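Local coordinates for transcriptional activator PlcR protein (Bacillus thuringiensis, PDB 3U3W) that activates transcription of virulence genes by binding DNA when it carries the quorum-sensing signal peptide PapR, at residues Tyr212-Ser226 against Leu238-Tyr251. Residues are numbered along the deposited sequence; the frame is centred on the assembly and turned at random.
Sequences YEESLYQVNKAIEIS and LYYQRGECLRKLEY
Leu238 pushes its isobutyl group into a hollow of helix 212-228 walled by Val219, Ala222, Ile223 and Ser226, a knob in a hole. Ala222 suits the floor, because its small methyl lets Leu238 CD1 settle 3.8 Å from Ala222 CB, while Ile223 slides past in the reverse direction, CG1 against Leu238 CB. One turn on, Arg242 fills the next hole, among Leu216, Val219, Asn220 and Ile223. Its aliphatic root lies against Val219, whose CG1 is 3.4 Å from Arg242 CB; the other branch, CG2, rests on Gln241. Bends at chi2 and chi3 then turn the guanidinium toward Asn220. Asn220 OD1 accepts from Arg242 NE at 2.9 Å, in the plane of both the amide carbonyl and the guanidinium, and more weakly from NH2; sharing this one oxygen orients the guanidinium. A water donates to Asn220 O and accepts weakly from Arg242 NH2. Ile223 CD1 covers one guanidinium face and also lies over the Tyr239 ring, 3.7 Å above its plane and offset toward the rim.

Toward the other end, Cys245 is slim enough to lie beside Ser215 and Leu216, with CB 3.8 Å from Leu216 CB; Ser215 OG itself bonds to Ala203 O of helix 192-208. Leu216 CD2 enters a pocket formed by Leu246, Leu249 and Tyr251, Tyr251 brought back by the Schellman motif at Glu250. Lys248 lays its methylenes across Tyr212, CB 3.6 Å from the ring centroid and nearly on the normal, a CH-pi contact.

The two helices pair as a nearly antiparallel hairpin (152°), as in the tetratricopeptide-like fold of this domain. Leu238 and the aliphatic part of Arg242 supply the knobs, and a neutral amide oxygen holds the arginine's charged head at the partly exposed border, so the join rests on shape more than on charge pairing.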
loop_
_atom_site.group_PDB
_atom_site.type_symbol
_atom_site.label_atom_id
_atom_site.label_comp_id
_atom_site.label_asym_id
_atom_site.label_seq_id
_atom_site.Cartn_x
_atom_site.Cartn_y
_atom_site.Cartn_z
ATOM N N TYR A 212 21.385 20.681 -12.310
ATOM C CA TYR A 212 20.211 20.387 -13.109
ATOM C C TYR A 212 20.152 18.955 -13.574
ATOM O O TYR A 212 19.099 18.311 -13.505
ATOM C CB TYR A 212 20.149 21.365 -14.268
ATOM C CG TYR A 212 20.023 22.784 -13.756
ATOM C CD1 TYR A 212 19.026 23.120 -12.827
ATOM C CD2 TYR A 212 20.917 23.776 -14.152
ATOM C CE1 TYR A 212 18.895 24.406 -12.348
ATOM C CE2 TYR A 212 20.795 25.077 -13.674
ATOM C CZ TYR A 212 19.794 25.387 -12.768
ATOM O OH TYR A 212 19.685 26.674 -12.280
ATOM N N GLU A 213 21.296 18.450 -14.012
ATOM C CA GLU A 213 21.401 17.089 -14.480
ATOM C C GLU A 213 21.093 16.080 -13.376
ATOM O O GLU A 213 20.397 15.087 -13.608
ATOM C CB GLU A 213 22.795 16.851 -15.067
ATOM C CG GLU A 213 23.095 15.398 -15.398
ATOM C CD GLU A 213 24.297 15.241 -16.325
ATOM O OE1 GLU A 213 25.112 16.194 -16.435
ATOM O OE2 GLU A 213 24.419 14.159 -16.946
ATOM N N GLU A 214 21.621 16.313 -12.183
ATOM C CA GLU A 214 21.362 15.383 -11.087
ATOM C C GLU A 214 19.899 15.456 -10.635
ATOM O O GLU A 214 19.320 14.460 -10.198
ATOM C CB GLU A 214 22.298 15.640 -9.906
ATOM C CG GLU A 214 23.619 14.897 -10.015
ATOM C CD GLU A 214 24.712 15.497 -9.128
ATOM O OE1 GLU A 214 24.928 14.998 -8.005
ATOM O OE2 GLU A 214 25.350 16.478 -9.559
ATOM N N SER A 215 19.320 16.647 -10.738
ATOM C CA SER A 215 17.938 16.858 -10.363
ATOM C C SER A 215 17.060 16.012 -11.287
ATOM O O SER A 215 16.188 15.276 -10.828
ATOM C CB SER A 215 17.577 18.339 -10.483
ATOM O OG SER A 215 16.241 18.592 -10.082
ATOM N N LEU A 216 17.307 16.116 -12.586
ATOM C CA LEU A 216 16.529 15.388 -13.588
ATOM C C LEU A 216 16.718 13.879 -13.417
ATOM O O LEU A 216 15.792 13.084 -13.640
ATOM C CB LEU A 216 16.916 15.834 -15.006
ATOM C CG LEU A 216 16.268 15.134 -16.203
ATOM C CD1 LEU A 216 14.761 15.319 -16.195
ATOM C CD2 LEU A 216 16.877 15.606 -17.521
ATOM N N TYR A 217 17.918 13.493 -12.992
ATOM C CA TYR A 217 18.191 12.099 -12.687
ATOM C C TYR A 217 17.253 11.592 -11.602
ATOM O O TYR A 217 16.594 10.559 -11.770
ATOM C CB TYR A 217 19.635 11.901 -12.247
ATOM C CG TYR A 217 19.910 10.522 -11.704
ATOM C CD1 TYR A 217 20.101 9.436 -12.556
ATOM C CD2 TYR A 217 19.981 10.300 -10.333
ATOM C CE1 TYR A 217 20.347 8.158 -12.046
ATOM C CE2 TYR A 217 20.239 9.035 -9.816
ATOM C CZ TYR A 217 20.422 7.971 -10.685
ATOM O OH TYR A 217 20.668 6.719 -10.181
ATOM N N GLN A 218 17.203 12.319 -10.486
ATOM C CA GLN A 218 16.315 11.958 -9.386
ATOM C C GLN A 218 14.850 12.006 -9.810
ATOM O O GLN A 218 14.082 11.124 -9.439
ATOM C CB GLN A 218 16.544 12.857 -8.180
ATOM C CG GLN A 218 17.917 12.694 -7.572
ATOM C CD GLN A 218 18.052 11.383 -6.836
ATOM O OE1 GLN A 218 17.057 10.770 -6.450
ATOM N NE2 GLN A 218 19.285 10.935 -6.644
ATOM N N VAL A 219 14.479 13.024 -10.585
ATOM C CA VAL A 219 13.108 13.172 -11.082
ATOM C C VAL A 219 12.668 11.969 -11.926
ATOM O O VAL A 219 11.614 11.369 -11.672
ATOM C CB VAL A 219 12.918 14.470 -11.908
ATOM C CG1 VAL A 219 11.595 14.437 -12.661
ATOM C CG2 VAL A 219 12.954 15.664 -11.016
ATOM N N ASN A 220 13.490 11.605 -12.906
ATOM C CA ASN A 220 13.179 10.479 -13.791
ATOM C C ASN A 220 13.161 9.142 -13.074
ATOM O O ASN A 220 12.336 8.276 -13.381
ATOM C CB ASN A 220 14.147 10.427 -14.971
ATOM C CG ASN A 220 13.880 11.519 -15.986
ATOM O OD1 ASN A 220 12.758 12.018 -16.101
ATOM N ND2 ASN A 220 14.911 11.902 -16.719
ATOM N N LYS A 221 14.073 8.978 -12.125
ATOM C CA LYS A 221 14.067 7.809 -11.268
ATOM C C LYS A 221 12.726 7.737 -10.509
ATOM O O LYS A 221 12.088 6.689 -10.454
ATOM C CB LYS A 221 15.237 7.864 -10.282
ATOM C CG LYS A 221 15.535 6.549 -9.600
ATOM C CD LYS A 221 16.791 5.914 -10.174
ATOM C CE LYS A 221 16.742 5.853 -11.709
ATOM N NZ LYS A 221 17.685 4.836 -12.287
ATOM N N ALA A 222 12.291 8.860 -9.943
ATOM C CA ALA A 222 11.073 8.865 -9.148
ATOM C C ALA A 222 9.807 8.638 -10.023
ATOM O O ALA A 222 8.921 7.891 -9.643
ATOM C CB ALA A 222 10.983 10.134 -8.287
ATOM N N ILE A 223 9.765 9.243 -11.203
ATOM C CA ILE A 223 8.717 8.970 -12.189
ATOM C C ILE A 223 8.639 7.490 -12.564
ATOM O O ILE A 223 7.546 6.932 -12.664
ATOM C CB ILE A 223 8.916 9.822 -13.470
ATOM C CG1 ILE A 223 8.803 11.315 -13.115
ATOM C CG2 ILE A 223 7.952 9.378 -14.592
ATOM C CD1 ILE A 223 8.713 12.269 -14.316
ATOM N N GLU A 224 9.794 6.857 -12.762
ATOM C CA GLU A 224 9.833 5.428 -13.067
ATOM C C GLU A 224 9.237 4.612 -11.922
ATOM O O GLU A 224 8.395 3.735 -12.143
ATOM C CB GLU A 224 11.263 4.963 -13.364
ATOM C CG GLU A 224 11.424 3.451 -13.479
ATOM C CD GLU A 224 12.770 2.956 -12.938
ATOM O OE1 GLU A 224 13.822 3.380 -13.466
ATOM O OE2 GLU A 224 12.775 2.148 -11.977
ATOM N N ILE A 225 9.676 4.900 -10.700
ATOM C CA ILE A 225 9.144 4.215 -9.527
ATOM C C ILE A 225 7.636 4.422 -9.395
ATOM O O ILE A 225 6.906 3.501 -9.047
ATOM C CB ILE A 225 9.828 4.668 -8.227
ATOM C CG1 ILE A 225 11.330 4.359 -8.298
ATOM C CG2 ILE A 225 9.191 3.973 -7.014
ATOM C CD1 ILE A 225 12.126 4.978 -7.180
ATOM N N SER A 226 7.180 5.634 -9.677
ATOM C CA SER A 226 5.765 5.957 -9.591
ATOM C C SER A 226 4.932 5.138 -10.582
ATOM O O SER A 226 3.915 4.565 -10.202
ATOM C CB SER A 226 5.533 7.447 -9.822
ATOM O OG SER A 226 6.024 8.194 -8.731
ATOM N N LEU A 238 6.286 15.785 -10.209
ATOM C CA LEU A 238 7.485 15.240 -10.848
ATOM C C LEU A 238 7.612 15.675 -12.304
ATOM O O LEU A 238 8.661 16.150 -12.709
ATOM C CB LEU A 238 7.507 13.710 -10.733
ATOM C CG LEU A 238 7.870 13.246 -9.309
ATOM C CD1 LEU A 238 7.598 11.759 -9.078
ATOM C CD2 LEU A 238 9.327 13.604 -8.983
ATOM N N TYR A 239 6.544 15.531 -13.083
ATOM C CA TYR A 239 6.531 16.058 -14.439
ATOM C C TYR A 239 6.807 17.544 -14.499
ATOM O O TYR A 239 7.464 18.003 -15.420
ATOM C CB TYR A 239 5.210 15.764 -15.145
ATOM C CG TYR A 239 5.143 14.347 -15.617
ATOM C CD1 TYR A 239 6.073 13.855 -16.522
ATOM C CD2 TYR A 239 4.179 13.486 -15.129
ATOM C CE1 TYR A 239 6.032 12.541 -16.944
ATOM C CE2 TYR A 239 4.128 12.179 -15.537
ATOM C CZ TYR A 239 5.056 11.711 -16.448
ATOM O OH TYR A 239 4.985 10.398 -16.847
ATOM N N TYR A 240 6.282 18.288 -13.532
ATOM C CA TYR A 240 6.511 19.717 -13.475
ATOM C C TYR A 240 8.015 19.939 -13.244
ATOM O O TYR A 240 8.684 20.642 -14.011
ATOM C CB TYR A 240 5.656 20.361 -12.362
ATOM C CG TYR A 240 5.927 21.840 -12.177
ATOM C CD1 TYR A 240 5.225 22.794 -12.912
ATOM C CD2 TYR A 240 6.902 22.286 -11.281
ATOM C CE1 TYR A 240 5.488 24.153 -12.757
ATOM C CE2 TYR A 240 7.160 23.646 -11.115
ATOM C CZ TYR A 240 6.456 24.566 -11.855
ATOM O OH TYR A 240 6.718 25.898 -11.697
ATOM N N GLN A 241 8.543 19.312 -12.200
ATOM C CA GLN A 241 9.965 19.384 -11.918
ATOM C C GLN A 241 10.837 18.985 -13.111
ATOM O O GLN A 241 11.901 19.564 -13.332
ATOM C CB GLN A 241 10.323 18.514 -10.723
ATOM C CG GLN A 241 11.704 18.807 -10.224
ATOM C CD GLN A 241 11.836 20.266 -9.885
ATOM O OE1 GLN A 241 11.023 20.814 -9.137
ATOM N NE2 GLN A 241 12.831 20.922 -10.464
ATOM N N ARG A 242 10.393 17.994 -13.875
ATOM C CA ARG A 242 11.173 17.522 -15.003
ATOM C C ARG A 242 11.123 18.559 -16.119
ATOM O O ARG A 242 12.124 18.813 -16.781
ATOM C CB ARG A 242 10.728 16.128 -15.457
ATOM C CG ARG A 242 10.087 16.041 -16.824
ATOM C CD ARG A 242 10.830 15.112 -17.792
ATOM N NE ARG A 242 10.796 13.689 -17.443
ATOM C CZ ARG A 242 9.989 12.784 -18.005
ATOM N NH1 ARG A 242 9.129 13.170 -18.938
ATOM N NH2 ARG A 242 10.033 11.491 -17.635
ATOM N N GLY A 243 9.971 19.191 -16.300
ATOM C CA GLY A 243 9.885 20.344 -17.179
ATOM C C GLY A 243 10.851 21.462 -16.772
ATOM O O GLY A 243 11.518 22.053 -17.623
ATOM N N GLU A 244 10.918 21.763 -15.475
ATOM C CA GLU A 244 11.869 22.745 -14.957
ATOM C C GLU A 244 13.305 22.372 -15.342
ATOM O O GLU A 244 14.063 23.208 -15.821
ATOM C CB GLU A 244 11.778 22.856 -13.433
ATOM C CG GLU A 244 10.455 23.368 -12.890
ATOM C CD GLU A 244 10.341 24.872 -12.978
ATOM O OE1 GLU A 244 10.761 25.559 -12.016
ATOM O OE2 GLU A 244 9.840 25.367 -14.012
ATOM N N CYS A 245 13.681 21.117 -15.116
ATOM C CA CYS A 245 15.043 20.669 -15.406
ATOM C C CYS A 245 15.336 20.736 -16.902
ATOM O O CYS A 245 16.388 21.202 -17.318
ATOM C CB CYS A 245 15.270 19.247 -14.893
ATOM S SG CYS A 245 15.349 19.121 -13.131
ATOM N N LEU A 246 14.378 20.269 -17.693
ATOM C CA LEU A 246 14.482 20.270 -19.138
ATOM C C LEU A 246 14.712 21.674 -19.682
ATOM O O LEU A 246 15.440 21.849 -20.659
ATOM C CB LEU A 246 13.226 19.654 -19.764
ATOM C CG LEU A 246 12.996 18.143 -19.554
ATOM C CD1 LEU A 246 11.853 17.637 -20.427
ATOM C CD2 LEU A 246 14.252 17.337 -19.833
ATOM N N ARG A 247 14.093 22.667 -19.049
ATOM C CA ARG A 247 14.258 24.059 -19.460
ATOM C C ARG A 247 15.689 24.542 -19.195
ATOM O O ARG A 247 16.317 25.132 -20.061
ATOM C CB ARG A 247 13.233 24.960 -18.755
ATOM C CG ARG A 247 12.942 26.274 -19.467
ATOM C CD ARG A 247 11.521 26.761 -19.151
ATOM N NE ARG A 247 11.227 26.715 -17.720
ATOM C CZ ARG A 247 11.540 27.678 -16.854
ATOM N NH1 ARG A 247 12.150 28.780 -17.274
ATOM N NH2 ARG A 247 11.243 27.539 -15.566
ATOM N N LYS A 248 16.212 24.268 -18.007
ATOM C CA LYS A 248 17.560 24.707 -17.668
ATOM C C LYS A 248 18.609 23.994 -18.506
ATOM O O LYS A 248 19.654 24.571 -18.828
ATOM C CB LYS A 248 17.853 24.500 -16.179
ATOM C CG LYS A 248 17.121 25.456 -15.294
ATOM C CD LYS A 248 17.347 26.878 -15.773
ATOM C CE LYS A 248 16.395 27.857 -15.106
ATOM N NZ LYS A 248 16.815 28.192 -13.714
ATOM N N LEU A 249 18.329 22.740 -18.849
ATOM C CA LEU A 249 19.283 21.930 -19.596
ATOM C C LEU A 249 19.175 22.186 -21.104
ATOM O O LEU A 249 19.894 21.581 -21.888
ATOM C CB LEU A 249 19.106 20.444 -19.273
ATOM C CG LEU A 249 19.577 20.019 -17.882
ATOM C CD1 LEU A 249 19.224 18.563 -17.623
ATOM C CD2 LEU A 249 21.091 20.255 -17.706
ATOM N N GLU A 250 18.267 23.078 -21.495
ATOM C CA GLU A 250 18.151 23.515 -22.890
ATOM C C GLU A 250 17.713 22.424 -23.870
ATOM O O GLU A 250 18.200 22.357 -24.996
ATOM C CB GLU A 250 19.456 24.170 -23.360
ATOM C CG GLU A 250 19.711 25.511 -22.690
ATOM C CD GLU A 250 21.012 26.149 -23.129
ATOM O OE1 GLU A 250 22.086 25.659 -22.714
ATOM O OE2 GLU A 250 20.957 27.137 -23.892
ATOM N N TYR A 251 16.785 21.581 -23.435
ATOM C CA TYR A 251 16.158 20.605 -24.321
ATOM C C TYR A 251 15.280 21.302 -25.331
ATOM O O TYR A 251 15.009 22.500 -25.217
ATOM C CB TYR A 251 15.295 19.634 -23.527
ATOM C CG TYR A 251 16.071 18.531 -22.877
ATOM C CD1 TYR A 251 16.944 18.788 -21.818
ATOM C CD2 TYR A 251 15.937 17.225 -23.317
ATOM C CE1 TYR A 251 17.656 17.763 -21.224
ATOM C CE2 TYR A 251 16.643 16.198 -22.732
ATOM C CZ TYR A 251 17.496 16.463 -21.689
ATOM O OH TYR A 251 18.185 15.412 -21.125
HETATM O O HOH W 1 11.442 8.760 -16.299
#